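Cytosol aminopeptidase (Coxiella burnetii, PDB 3IJ3) probably removes amino acids one at a time from the N-termini of peptides, as a metal-dependent aminopeptidase of the M17 (leucyl aminopeptidase) family. Local coordinates at residues A[319-324]-A[342-347]; A[404-409]-A[427-432]. All coordinates share one frame; numbering follows the deposited sequence.

Contact 1: A[319-324]-A[342-347]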
loop_
_atom_site.group_PDB
_atom_site.type_symbol
_atom_site.label_atom_id
_atom_site.label_comp_id
_atom_site.label_asym_id
_atom_site.label_seq_id
_atom_site.Cartn_x
_atom_site.Cartn_y
_atom_site.Cartn_z
ATOM N N GLN A 319 -9.031 18.292 26.618
ATOM C CA GLN A 319 -9.131 19.593 27.247
ATOM C C GLN A 319 -7.725 20.182 27.269
ATOM O O GLN A 319 -6.744 19.450 27.178
ATOM C CB GLN A 319 -9.663 19.467 28.676
ATOM C CG GLN A 319 -11.052 18.797 28.787
ATOM C CD GLN A 319 -12.185 19.666 28.244
ATOM O OE1 GLN A 319 -12.160 20.880 28.390
ATOM N NE2 GLN A 319 -13.199 19.032 27.639
ATOM N N THR A 320 -7.625 21.500 27.371
ATOM C CA THR A 320 -6.314 22.157 27.411
ATOM C C THR A 320 -6.219 23.151 28.569
ATOM O O THR A 320 -7.213 23.601 29.108
ATOM C CB THR A 320 -6.019 22.953 26.109
ATOM O OG1 THR A 320 -6.999 23.978 25.951
ATOM C CG2 THR A 320 -6.000 22.056 24.859
ATOM N N ARG A 321 -4.994 23.500 28.927
ATOM C CA ARG A 321 -4.761 24.481 29.964
ATOM C C ARG A 321 -5.358 25.843 29.575
ATOM O O ARG A 321 -5.779 26.599 30.441
ATOM C CB ARG A 321 -3.272 24.598 30.241
ATOM C CG ARG A 321 -2.925 25.580 31.361
ATOM C CD ARG A 321 -1.545 25.345 31.845
ATOM N NE ARG A 321 -1.166 26.194 32.975
ATOM C CZ ARG A 321 -1.546 25.993 34.233
ATOM N NH1 ARG A 321 -2.394 25.033 34.538
ATOM N NH2 ARG A 321 -1.111 26.804 35.198
ATOM N N ALA A 322 -5.419 26.130 28.273
ATOM C CA ALA A 322 -6.003 27.372 27.763
ATOM C C ALA A 322 -7.540 27.364 27.761
ATOM O O ALA A 322 -8.166 28.375 27.428
ATOM C CB ALA A 322 -5.509 27.605 26.343
ATOM N N ARG A 323 -8.113 26.219 28.128
ATOM C CA ARG A 323 -9.563 25.996 28.169
ATOM C C ARG A 323 -10.205 25.950 26.765
ATOM O O ARG A 323 -11.381 26.320 26.599
ATOM C CB ARG A 323 -10.272 26.995 29.093
ATOM C CG ARG A 323 -9.814 26.965 30.567
ATOM C CD ARG A 323 -10.363 28.203 31.313
ATOM N NE ARG A 323 -9.953 28.316 32.716
ATOM C CZ ARG A 323 -10.751 28.085 33.760
ATOM N NH1 ARG A 323 -10.285 28.223 34.994
ATOM N NH2 ARG A 323 -12.020 27.737 33.577
ATOM N N LYS A 324 -9.412 25.546 25.765
ATOM C CA LYS A 324 -9.902 25.311 24.409
ATOM C C LYS A 324 -10.053 23.798 24.313
ATOM O O LYS A 324 -9.374 23.061 25.036
ATOM C CB LYS A 324 -8.944 25.813 23.352
ATOM C CG LYS A 324 -8.779 27.301 23.361
ATOM C CD LYS A 324 -7.887 27.800 22.216
ATOM C CE LYS A 324 -7.739 29.320 22.256
ATOM N NZ LYS A 324 -9.021 30.012 22.035
ATOM N N ALA A 342 2.135 23.822 27.142
ATOM C CA ALA A 342 3.352 24.514 27.581
ATOM C C ALA A 342 3.260 25.970 27.153
ATOM O O ALA A 342 3.622 26.865 27.905
ATOM C CB ALA A 342 4.623 23.837 26.996
ATOM N N LEU A 343 2.791 26.210 25.930
ATOM C CA LEU A 343 2.629 27.584 25.434
ATOM C C LEU A 343 1.595 28.391 26.223
ATOM O O LEU A 343 1.821 29.580 26.517
ATOM C CB LEU A 343 2.317 27.616 23.921
ATOM C CG LEU A 343 3.415 27.214 22.964
ATOM C CD1 LEU A 343 2.830 27.026 21.548
ATOM C CD2 LEU A 343 4.604 28.195 22.957
ATOM N N ALA A 344 0.470 27.763 26.567
ATOM C CA ALA A 344 -0.580 28.396 27.360
ATOM C C ALA A 344 0.001 28.834 28.705
ATOM O O ALA A 344 -0.347 29.901 29.237
ATOM C CB ALA A 344 -1.778 27.429 27.564
ATOM N N GLU A 345 0.886 28.016 29.256
ATOM C CA GLU A 345 1.560 28.368 30.512
ATOM C C GLU A 345 2.546 29.525 30.315
ATOM O O GLU A 345 2.575 30.473 31.111
ATOM C CB GLU A 345 2.285 27.151 31.072
ATOM C CG GLU A 345 3.095 27.422 32.343
ATOM C CD GLU A 345 2.265 27.790 33.564
ATOM O OE1 GLU A 345 1.017 27.848 33.506
ATOM O OE2 GLU A 345 2.888 28.034 34.623
ATOM N N ALA A 346 3.350 29.457 29.256
ATOM C CA ALA A 346 4.335 30.490 28.964
ATOM C C ALA A 346 3.694 31.875 28.804
ATOM O O ALA A 346 4.224 32.874 29.293
ATOM C CB ALA A 346 5.116 30.132 27.674
ATOM N N VAL A 347 2.569 31.935 28.109
ATOM C CA VAL A 347 1.924 33.224 27.815
ATOM C C VAL A 347 1.358 33.948 29.047
ATOM O O VAL A 347 1.238 35.167 29.036
ATOM C CB VAL A 347 0.812 33.116 26.721
ATOM C CG1 VAL A 347 1.405 32.710 25.373
ATOM C CG2 VAL A 347 -0.289 32.215 27.162
#
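Arg-321 reaches out from its turn and takes hold of Glu-345 side-on, with two nitrogens converging on a single carboxylate oxygen. Its NE lies 2.8 Å from OE1 of Glu-345, and its NH2 stands 2.9 Å from the same OE1. Sharing one acceptor bends both bonds: the N-H...O angle at NE is 139°. Both donors approach from one face of the carboxylate, NE on the anti side of OE1 and NH2 on the syn side, and the two flat groups are turned 54° against each other. With CG anti to the backbone N (chi1 -178°) and an extended chain up to NE, arginine has the length to span the gap. Beside the salt bridge the surfaces are small and apolar: CB of Ala-322 meets CB of Ala-344 at 3.9 Å, and alanine on both sides lets turn and helix come close. A type I beta turn, Thr-320 to Arg-323, forms most of the loop of the beta-hairpin made by the antiparallel strands 317-319 and 325-327; it rests on helix 335-347 of the catalytic domain. Across the turn's base, OG1 of Thr-320 donates to the backbone O of Lys-324 at 2.7 Å. Farther out, Glu-215 binds Arg-321 NH1 and Arg-297 binds Glu-345 OE2, extending the charge network beyond the pair, while Asp-341 accepts from the backbone N of Arg-321.

Contact 2: A[404-409]-A[427-432]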
loop_
_atom_site.group_PDB
_atom_site.type_symbol
_atom_site.label_atom_id
_atom_site.label_comp_id
_atom_site.label_asym_id
_atom_site.label_seq_id
_atom_site.Cartn_x
_atom_site.Cartn_y
_atom_site.Cartn_z
ATOM N N GLN A 404 -3.064 32.550 7.272
ATOM C CA GLN A 404 -4.336 32.544 8.002
ATOM C C GLN A 404 -5.510 31.811 7.342
ATOM O O GLN A 404 -6.281 31.202 8.066
ATOM C CB GLN A 404 -4.715 33.962 8.451
ATOM C CG GLN A 404 -3.634 34.611 9.357
ATOM C CD GLN A 404 -3.490 33.895 10.687
ATOM O OE1 GLN A 404 -4.443 33.812 11.456
ATOM N NE2 GLN A 404 -2.296 33.399 10.974
ATOM N N PRO A 405 -5.638 31.849 5.992
ATOM C CA PRO A 405 -6.753 31.098 5.394
ATOM C C PRO A 405 -6.743 29.613 5.700
ATOM O O PRO A 405 -7.815 28.966 5.707
ATOM C CB PRO A 405 -6.588 31.372 3.877
ATOM C CG PRO A 405 -5.921 32.727 3.833
ATOM C CD PRO A 405 -4.934 32.655 4.977
ATOM N N TYR A 406 -5.575 29.049 5.983
ATOM C CA TYR A 406 -5.505 27.624 6.300
ATOM C C TYR A 406 -6.023 27.253 7.707
ATOM O O TYR A 406 -6.093 26.075 8.039
ATOM C CB TYR A 406 -4.120 27.059 6.079
ATOM C CG TYR A 406 -3.612 27.140 4.657
ATOM C CD1 TYR A 406 -4.468 27.270 3.571
ATOM C CD2 TYR A 406 -2.243 26.911 4.389
ATOM C CE1 TYR A 406 -3.978 27.286 2.261
ATOM C CE2 TYR A 406 -1.762 26.906 3.093
ATOM C CZ TYR A 406 -2.613 27.092 2.045
ATOM O OH TYR A 406 -2.136 27.102 0.765
ATOM N N ARG A 407 -6.368 28.241 8.525
ATOM C CA ARG A 407 -6.984 27.942 9.818
ATOM C C ARG A 407 -8.250 27.128 9.593
ATOM O O ARG A 407 -8.631 26.343 10.454
ATOM C CB ARG A 407 -7.281 29.214 10.601
ATOM C CG ARG A 407 -6.022 29.817 11.226
ATOM C CD ARG A 407 -6.274 31.205 11.790
ATOM N NE ARG A 407 -7.296 31.258 12.838
ATOM C CZ ARG A 407 -7.075 31.436 14.154
ATOM N NH1 ARG A 407 -5.844 31.585 14.666
ATOM N NH2 ARG A 407 -8.121 31.488 14.981
ATOM N N ASN A 408 -8.898 27.320 8.432
ATOM C CA ASN A 408 -10.105 26.568 8.081
ATOM C C ASN A 408 -9.872 25.057 8.039
ATOM O O ASN A 408 -10.798 24.285 8.246
ATOM C CB ASN A 408 -10.700 27.059 6.732
ATOM C CG ASN A 408 -11.409 28.408 6.842
ATOM O OD1 ASN A 408 -11.800 28.850 7.931
ATOM N ND2 ASN A 408 -11.608 29.062 5.693
ATOM N N TYR A 409 -8.628 24.629 7.765
ATOM C CA TYR A 409 -8.277 23.197 7.743
ATOM C C TYR A 409 -8.355 22.548 9.121
ATOM O O TYR A 409 -8.452 21.306 9.221
ATOM C CB TYR A 409 -6.846 22.923 7.218
ATOM C CG TYR A 409 -6.591 23.193 5.748
ATOM C CD1 TYR A 409 -7.552 22.894 4.782
ATOM C CD2 TYR A 409 -5.333 23.609 5.307
ATOM C CE1 TYR A 409 -7.306 23.121 3.421
ATOM C CE2 TYR A 409 -5.088 23.834 3.956
ATOM C CZ TYR A 409 -6.063 23.583 3.025
ATOM O OH TYR A 409 -5.819 23.792 1.688
ATOM N N GLY A 427 1.549 20.607 5.648
ATOM C CA GLY A 427 1.728 19.987 6.957
ATOM C C GLY A 427 2.348 20.850 8.018
ATOM O O GLY A 427 1.815 20.949 9.124
ATOM N N ALA A 428 3.476 21.472 7.647
ATOM C CA ALA A 428 4.251 22.371 8.531
ATOM C C ALA A 428 3.459 23.588 8.891
ATOM O O ALA A 428 3.387 23.964 10.106
ATOM C CB ALA A 428 5.539 22.775 7.882
ATOM N N ILE A 429 2.797 24.181 7.882
ATOM C CA ILE A 429 2.043 25.391 8.169
ATOM C C ILE A 429 0.941 25.033 9.126
ATOM O O ILE A 429 0.666 25.762 10.076
ATOM C CB ILE A 429 1.469 26.016 6.916
ATOM C CG1 ILE A 429 2.630 26.535 6.060
ATOM C CG2 ILE A 429 0.482 27.180 7.258
ATOM C CD1 ILE A 429 2.215 26.929 4.645
ATOM N N THR A 430 0.304 23.886 8.875
ATOM C CA THR A 430 -0.804 23.452 9.703
ATOM C C THR A 430 -0.422 23.357 11.200
ATOM O O THR A 430 -1.153 23.874 12.059
ATOM C CB THR A 430 -1.407 22.089 9.126
ATOM O OG1 THR A 430 -1.830 22.304 7.774
ATOM C CG2 THR A 430 -2.620 21.658 9.969
ATOM N N ALA A 431 0.711 22.738 11.529
ATOM C CA ALA A 431 1.149 22.600 12.916
ATOM C C ALA A 431 1.397 23.945 13.608
ATOM O O ALA A 431 1.020 24.172 14.773
ATOM C CB ALA A 431 2.381 21.734 13.012
ATOM N N ALA A 432 2.062 24.831 12.879
ATOM C CA ALA A 432 2.371 26.154 13.362
ATOM C C ALA A 432 1.095 26.954 13.583
ATOM O O ALA A 432 0.993 27.681 14.584
ATOM C CB ALA A 432 3.322 26.877 12.356
#
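Tyr-406 sets its CG anti to the carbonyl carbon (chi1 -62°), and Ile-429 holds its CG2 anti to the backbone N; together these choices bring the tyrosine ring and the isoleucine methyl to each other. The touch is at the ring's edge, near its plane, where CD2 of Tyr-406 lies 4.0 Å from CG2 of Ile-429. A beta-branched residue suits this place: CG2, a methyl one bond from CB, does the touching, while CG1 stands anti to the carbonyl carbon. One turn further along, Tyr-409, modelled in two conformers, comes near Thr-430 more loosely, its CD2 in one of them being 4.5 Å from OG1. In that conformer the two tyrosines also lie against each other, CE2 of Tyr-409 over a face of the Tyr-406 ring, offset toward its rim. Their spacing of three residues fits the 3-10 segment 404-409, which turns about once every three residues and so presents both rings to helix 427-436. That segment belongs to the long connection between strands 398-399 and 417-418 of the catalytic domain, and Phe-376 of strand 374-377 packs on Ile-429. Threonine suits a buried place on a helix because OG1 can bond to a carbonyl four residues back, here Ala-426 O. The Tyr-406 hydroxyl reaches across a subunit boundary, hydrogen-bonding with Leu-368 O and Asn-371 N of the second subunit, whose Pro-370 packs against Tyr-409 and whose Ala-367 packs against Ile-429.

Overall arrangement
Both contacts fall within the catalytic domain and set a piece of a connection, a beta turn in one and a 3-10 segment in the other, against a helix, but they use different elements, and their centres are 19 Å apart with about 7 Å between nearest atoms. Contact 1 is partly buried: it leans on charge, with alanines alongside, and its ion pair continues into further charged residues of the same chain. In contact 2 all four touching residues are buried, and the joint is made mainly by aromatic and aliphatic groups, with one threonine hydroxyl at its margin; the Tyr-406 hydroxyl and Thr-430 OG1 find partners beyond the two segments. Another subunit of the six-chain assembly packs beside contact 2.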